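H127A/Y244A mutant of alginate lyase AlyC3 in complex with dimannuronate (Psychromonas sp., PDB 7C8F) probably cleaves alginate by beta-elimination as a family 7 polysaccharide lyase, and is held here as an engineered double mutant with bound dimannuronate. Local coordinates at residues Leu24-Leu29 with Gly48-Ile53; Leu76-Val82 with Tyr237-Ala243. All coordinates share one frame; numbering follows the deposited sequence.

Interaction 1: residues Leu24-Leu29 with Gly48-Ile53; sequences LTESEL and GNFTGI
Phe-50 fills the bend where helix 18-25 gives way to strand 27-31, and Leu-24 covers one face of its ring. Leu-24 CD2 stands 3.8 Å from the centroid of the Phe-50 ring, almost on the ring normal. The two side chains cross at about a right angle, with Leu-24 CB beside Phe-50 CD1. Ser-27 O meets the ring edge near its plane, 3.5 Å from Phe-50 CE1, and Leu-29 CB presses on CE2. Leu-29 points its CG away from the backbone N (chi1 -179°), and its side chain runs past that of Ile-53 in the opposite direction, CD2 beside CG2. Backbones meet closely too: Thr-25 CA lies 3.2 Å from Gly-48 O, an almost straight CA-H...O contact, and Gly-48 CA approaches Ser-27 O. A side chain at Gly-48 would run into Thr-25 O. No conventional hydrogen bond joins the segments. The outer side is looser: Thr-25 turns its OG1 back to His-22 O, and exposed Asn-49 makes an Asx turn in which OD1 accepts from both Thr-51 N and OG1. A type II turn follows from Phe-50 to Ile-53. Phe-50 thus packs the loop connecting strands 42-44 and 58-60, in different jelly-roll sheets, against the helix-to-strand turn.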
loop_
_atom_site.group_PDB
_atom_site.type_symbol
_atom_site.label_atom_id
_atom_site.label_comp_id
_atom_site.label_asym_id
_atom_site.label_seq_id
_atom_site.Cartn_x
_atom_site.Cartn_y
_atom_site.Cartn_z
ATOM N N LEU B 24 18.887 22.799 6.009
ATOM C CA LEU B 24 17.859 23.818 5.848
ATOM C C LEU B 24 17.467 23.994 4.377
ATOM O O LEU B 24 16.279 24.102 4.065
ATOM C CB LEU B 24 18.314 25.143 6.468
ATOM C CG LEU B 24 18.548 25.038 7.985
ATOM C CD1 LEU B 24 19.033 26.407 8.495
ATOM C CD2 LEU B 24 17.285 24.628 8.697
ATOM N N THR B 25 18.407 23.986 3.456
ATOM C CA THR B 25 18.052 24.150 2.043
ATOM C C THR B 25 17.237 23.002 1.498
ATOM O O THR B 25 16.580 23.123 0.538
ATOM C CB THR B 25 19.276 24.321 1.123
ATOM O OG1 THR B 25 20.135 23.195 1.195
ATOM C CG2 THR B 25 20.038 25.562 1.480
ATOM N N GLU B 26 17.302 21.892 2.185
ATOM C CA GLU B 26 16.584 20.690 1.799
ATOM C C GLU B 26 15.233 20.533 2.484
ATOM O O GLU B 26 14.569 19.568 2.301
ATOM C CB GLU B 26 17.440 19.470 2.152
ATOM C CG GLU B 26 18.707 19.285 1.312
ATOM C CD GLU B 26 18.409 18.822 -0.084
ATOM O OE1 GLU B 26 17.665 17.874 -0.223
ATOM O OE2 GLU B 26 18.905 19.405 -1.035
ATOM N N SER B 27 14.868 21.528 3.260
ATOM C CA SER B 27 13.678 21.468 4.070
ATOM C C SER B 27 12.803 22.696 4.117
ATOM O O SER B 27 13.090 23.685 3.521
ATOM C CB SER B 27 14.090 21.222 5.539
ATOM O OG SER B 27 15.004 20.183 5.699
ATOM N N GLU B 28 11.722 22.569 4.864
ATOM C CA GLU B 28 10.833 23.661 5.199
ATOM C C GLU B 28 10.619 23.626 6.706
ATOM O O GLU B 28 10.932 22.666 7.297
ATOM C CB GLU B 28 9.504 23.642 4.448
ATOM C CG GLU B 28 8.619 22.452 4.717
ATOM C CD GLU B 28 7.409 22.449 3.818
ATOM O OE1 GLU B 28 7.573 22.646 2.626
ATOM O OE2 GLU B 28 6.330 22.259 4.344
ATOM N N LEU B 29 10.093 24.694 7.281
ATOM C CA LEU B 29 9.792 24.772 8.705
ATOM C C LEU B 29 8.288 24.638 8.887
ATOM O O LEU B 29 7.515 25.356 8.244
ATOM C CB LEU B 29 10.264 26.105 9.294
ATOM C CG LEU B 29 10.013 26.270 10.795
ATOM C CD1 LEU B 29 10.864 25.292 11.620
ATOM C CD2 LEU B 29 10.285 27.710 11.227
ATOM N N GLY B 48 12.968 26.071 0.807
ATOM C CA GLY B 48 14.272 25.785 1.360
ATOM C C GLY B 48 15.112 27.001 1.676
ATOM O O GLY B 48 16.275 26.844 2.062
ATOM N N ASN B 49 14.571 28.207 1.524
ATOM C CA ASN B 49 15.331 29.410 1.839
ATOM C C ASN B 49 14.945 29.869 3.233
ATOM O O ASN B 49 13.875 30.449 3.441
ATOM C CB ASN B 49 15.126 30.513 0.811
ATOM C CG ASN B 49 16.163 31.588 0.954
ATOM O OD1 ASN B 49 16.810 31.695 2.001
ATOM N ND2 ASN B 49 16.353 32.384 -0.089
ATOM N N PHE B 50 15.840 29.609 4.182
ATOM C CA PHE B 50 15.667 29.993 5.571
ATOM C C PHE B 50 16.238 31.371 5.890
ATOM O O PHE B 50 16.233 31.760 7.062
ATOM C CB PHE B 50 16.288 28.933 6.492
ATOM C CG PHE B 50 15.372 27.761 6.782
ATOM C CD1 PHE B 50 15.142 26.771 5.823
ATOM C CD2 PHE B 50 14.752 27.653 8.013
ATOM C CE1 PHE B 50 14.306 25.690 6.091
ATOM C CE2 PHE B 50 13.920 26.589 8.298
ATOM C CZ PHE B 50 13.695 25.599 7.337
ATOM N N THR B 51 16.695 32.126 4.886
ATOM C CA THR B 51 17.234 33.456 5.153
ATOM C C THR B 51 16.196 34.288 5.892
ATOM O O THR B 51 15.048 34.404 5.451
ATOM C CB THR B 51 17.601 34.129 3.829
ATOM O OG1 THR B 51 18.682 33.414 3.208
ATOM C CG2 THR B 51 18.022 35.600 4.076
ATOM N N GLY B 52 16.592 34.844 7.041
ATOM C CA GLY B 52 15.705 35.661 7.845
ATOM C C GLY B 52 14.767 34.918 8.779
ATOM O O GLY B 52 14.053 35.569 9.555
ATOM N N ILE B 53 14.733 33.589 8.743
ATOM C CA ILE B 53 13.786 32.811 9.535
ATOM C C ILE B 53 14.397 32.566 10.910
ATOM O O ILE B 53 15.333 31.773 11.043
ATOM C CB ILE B 53 13.437 31.488 8.845
ATOM C CG1 ILE B 53 12.834 31.754 7.462
ATOM C CG2 ILE B 53 12.492 30.661 9.715
ATOM C CD1 ILE B 53 11.543 32.529 7.494
#

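Interaction 2: residues Leu76-Val82 with Tyr237-Ala243. With BEM (beta-D-mannopyranuronic acid), chain D.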
loop_
_atom_site.group_PDB
_atom_site.type_symbol
_atom_site.label_atom_id
_atom_site.label_comp_id
_atom_site.label_asym_id
_atom_site.label_seq_id
_atom_site.Cartn_x
_atom_site.Cartn_y
_atom_site.Cartn_z
ATOM N N LEU B 76 1.238 20.406 19.893
ATOM C CA LEU B 76 1.847 21.402 19.028
ATOM C C LEU B 76 3.273 20.981 18.678
ATOM O O LEU B 76 3.891 20.154 19.358
ATOM C CB LEU B 76 1.805 22.796 19.665
ATOM C CG LEU B 76 0.402 23.391 19.870
ATOM C CD1 LEU B 76 0.472 24.886 20.189
ATOM C CD2 LEU B 76 -0.477 23.158 18.646
ATOM N N ARG B 77 3.785 21.534 17.584
ATOM C CA ARG B 77 5.055 21.041 17.072
ATOM C C ARG B 77 5.865 22.172 16.466
ATOM O O ARG B 77 5.358 23.262 16.183
ATOM C CB ARG B 77 4.859 19.876 16.087
ATOM C CG ARG B 77 3.727 20.045 15.089
ATOM C CD ARG B 77 3.155 18.692 14.629
ATOM N NE ARG B 77 4.179 17.657 14.480
ATOM C CZ ARG B 77 4.130 16.463 15.065
ATOM N NH1 ARG B 77 3.095 16.139 15.831
ATOM N NH2 ARG B 77 5.109 15.584 14.878
ATOM N N ASN B 78 7.146 21.880 16.258
ATOM C CA ASN B 78 8.095 22.835 15.700
ATOM C C ASN B 78 9.213 22.000 15.076
ATOM O O ASN B 78 10.087 21.502 15.791
ATOM C CB ASN B 78 8.616 23.750 16.796
ATOM C CG ASN B 78 9.696 24.687 16.307
ATOM O OD1 ASN B 78 9.974 24.765 15.111
ATOM N ND2 ASN B 78 10.308 25.422 17.237
ATOM N N GLU B 79 9.162 21.824 13.759
ATOM C CA GLU B 79 10.010 20.835 13.118
ATOM C C GLU B 79 10.501 21.312 11.767
ATOM O O GLU B 79 9.763 21.956 11.014
ATOM C CB GLU B 79 9.240 19.526 12.864
ATOM C CG GLU B 79 8.823 18.793 14.133
ATOM C CD GLU B 79 7.763 17.745 13.876
ATOM O OE1 GLU B 79 6.778 18.030 13.152
ATOM O OE2 GLU B 79 7.924 16.627 14.401
ATOM N N VAL B 80 11.744 20.974 11.456
ATOM C CA VAL B 80 12.237 21.038 10.085
ATOM C C VAL B 80 11.804 19.761 9.374
ATOM O O VAL B 80 12.006 18.652 9.889
ATOM C CB VAL B 80 13.766 21.193 10.075
ATOM C CG1 VAL B 80 14.340 20.842 8.723
ATOM C CG2 VAL B 80 14.169 22.621 10.465
ATOM N N ARG B 81 11.195 19.912 8.197
ATOM C CA ARG B 81 10.635 18.814 7.413
ATOM C C ARG B 81 11.451 18.722 6.132
ATOM O O ARG B 81 11.385 19.623 5.288
ATOM C CB ARG B 81 9.147 19.053 7.131
ATOM C CG ARG B 81 8.394 17.888 6.478
ATOM C CD ARG B 81 8.506 17.881 4.946
ATOM N NE ARG B 81 7.386 17.146 4.337
ATOM C CZ ARG B 81 7.486 16.203 3.406
ATOM N NH1 ARG B 81 6.374 15.633 2.924
ATOM N NH2 ARG B 81 8.666 15.852 2.901
ATOM N N VAL B 82 12.259 17.674 6.011
ATOM C CA VAL B 82 13.087 17.487 4.824
ATOM C C VAL B 82 12.183 17.153 3.644
ATOM O O VAL B 82 11.315 16.281 3.733
ATOM C CB VAL B 82 14.154 16.406 5.073
ATOM C CG1 VAL B 82 15.050 16.236 3.858
ATOM C CG2 VAL B 82 14.998 16.751 6.320
ATOM N N TYR B 237 9.510 10.443 4.738
ATOM C CA TYR B 237 10.289 11.669 4.871
ATOM C C TYR B 237 10.714 11.875 6.312
ATOM O O TYR B 237 10.114 11.329 7.248
ATOM C CB TYR B 237 9.541 12.905 4.358
ATOM C CG TYR B 237 8.224 13.233 5.043
ATOM C CD1 TYR B 237 7.020 12.688 4.596
ATOM C CD2 TYR B 237 8.183 14.128 6.105
ATOM C CE1 TYR B 237 5.819 13.028 5.204
ATOM C CE2 TYR B 237 6.994 14.484 6.706
ATOM C CZ TYR B 237 5.811 13.926 6.257
ATOM O OH TYR B 237 4.605 14.256 6.855
ATOM N N PHE B 238 11.760 12.681 6.482
ATOM C CA PHE B 238 12.329 12.986 7.788
ATOM C C PHE B 238 11.779 14.288 8.363
ATOM O O PHE B 238 11.555 15.264 7.637
ATOM C CB PHE B 238 13.842 13.181 7.684
ATOM C CG PHE B 238 14.625 11.925 7.432
ATOM C CD1 PHE B 238 14.558 10.844 8.315
ATOM C CD2 PHE B 238 15.497 11.850 6.356
ATOM C CE1 PHE B 238 15.317 9.709 8.087
ATOM C CE2 PHE B 238 16.264 10.724 6.138
ATOM C CZ PHE B 238 16.174 9.646 6.999
ATOM N N LYS B 239 11.633 14.316 9.691
ATOM C CA LYS B 239 11.421 15.544 10.440
ATOM C C LYS B 239 12.304 15.535 11.675
ATOM O O LYS B 239 12.622 14.472 12.227
ATOM C CB LYS B 239 9.972 15.718 10.897
ATOM C CG LYS B 239 9.009 15.850 9.730
ATOM C CD LYS B 239 7.644 16.380 10.140
ATOM C CE LYS B 239 6.825 15.316 10.846
ATOM N NZ LYS B 239 5.500 15.894 11.230
ATOM N N ALA B 240 12.664 16.727 12.128
ATOM C CA ALA B 240 13.467 16.907 13.325
ATOM C C ALA B 240 13.051 18.198 14.006
ATOM O O ALA B 240 12.816 19.206 13.335
ATOM C CB ALA B 240 14.965 16.949 12.994
ATOM N N GLY B 241 12.976 18.165 15.334
ATOM C CA GLY B 241 12.652 19.352 16.110
ATOM C C GLY B 241 12.023 18.931 17.417
ATOM O O GLY B 241 12.589 18.076 18.111
ATOM N N VAL B 242 10.849 19.471 17.753
ATOM C CA VAL B 242 10.074 19.001 18.902
ATOM C C VAL B 242 8.613 18.875 18.514
ATOM O O VAL B 242 8.091 19.670 17.725
ATOM C CB VAL B 242 10.195 19.917 20.140
ATOM C CG1 VAL B 242 11.594 19.892 20.686
ATOM C CG2 VAL B 242 9.773 21.337 19.791
ATOM N N ALA B 243 7.963 17.856 19.064
ATOM C CA ALA B 243 6.521 17.689 18.985
ATOM C C ALA B 243 6.082 17.196 20.353
ATOM O O ALA B 243 6.689 16.269 20.897
ATOM C CB ALA B 243 6.129 16.690 17.890
HETATM C C1 BEM D . -0.274 13.717 12.169
HETATM C C2 BEM D . -1.063 12.422 12.082
HETATM O O2 BEM D . -0.396 11.504 11.235
HETATM C C3 BEM D . -1.264 11.845 13.459
HETATM O O3 BEM D . -1.865 10.591 13.377
HETATM C C4 BEM D . 0.046 11.754 14.228
HETATM O O4 BEM D . -0.267 11.521 15.597
HETATM C C5 BEM D . 0.798 13.062 14.142
HETATM O O5 BEM D . 0.945 13.531 12.824
HETATM C C6 BEM D . 2.150 12.787 14.669
HETATM O O6B BEM D . 3.055 12.563 13.866
HETATM O O6A BEM D . 2.356 12.971 15.857
HETATM O O1 BEM D . 0.071 14.192 10.881
HETATM O O HOH W 1 12.690 13.725 3.912
#
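Arg-81 lays its guanidinium flat on the ring of Tyr-237, a stacked cation-pi pair with planes 5° apart and Arg-81 CZ 3.5 Å from the Tyr-237 ring centroid. NH1 hangs over the ring, and the bend of the arginine at CB-CG (chi2 -86°) brings the group across it. Arg-81 NH2 then bonds Val-82 O at 2.8 Å, which helps fix its rotation; NH1 has Asn-85 and NE a malonate probably from the crystallisation liquor as further partners. Farther along the same face, Arg-77 grips Glu-79 side-on: Arg-77 NE to Glu-79 OE1 is 2.9 Å, Arg-77 NH2 to Glu-79 OE2 3.0 Å. Lys-239 NZ reaches Glu-79 OE1 at 3.1 Å from the opposite face of the carboxylate to NE. Ala-243, probably the engineered tyrosine-to-alanine site, sets CB over one face of the Arg-77 guanidinium, whose NH1 donates to mannuronate O6A at 3.3 Å. Were Glu-79 cut back to an alanine, Arg-77 and Lys-239 would probably lose their shared counter-charge, and the guanidinium could turn away from the sugar. Beneath, antiparallel hydrogen-bonded pairs Asn-78/Val-242 and Val-80/Ala-240 flank the corner at Gly-241, where a CB would strike Asn-78 O. Val-242 and Asn-78 face the other sheet. Gln-124, Pro-139 and Lys-170 also bond the mannuronate: this is the charged floor of the substrate cleft on one sheet of a PL7 jelly roll, where segment 237-243 corresponds to the family's YFKAGxY signature.

Interaction 1 and interaction 2 lie about 13 Å apart, centre to centre, and meet in one sheet, where strands 27-31 and 77-82 are antiparallel neighbours. Glu-28 O and Arg-81 N, 2.9 Å apart, probably share a hydrogen bond, and Ser-27 packs beside Val-80 and Val-82. Along the chain they come in series: the local contact of 24-29 with 48-53 closes before 76-82 opens interaction 2, whose own two segments are 155 residues apart. The centre of the first contact is about 17 Å from the centre of the chain, that of the second about 5 Å. Strand 77-82 has strand 27-31 on one flank and the signature segment on the other, so one sheet runs from the peripheral strand 27-31 to the strands under the sugar.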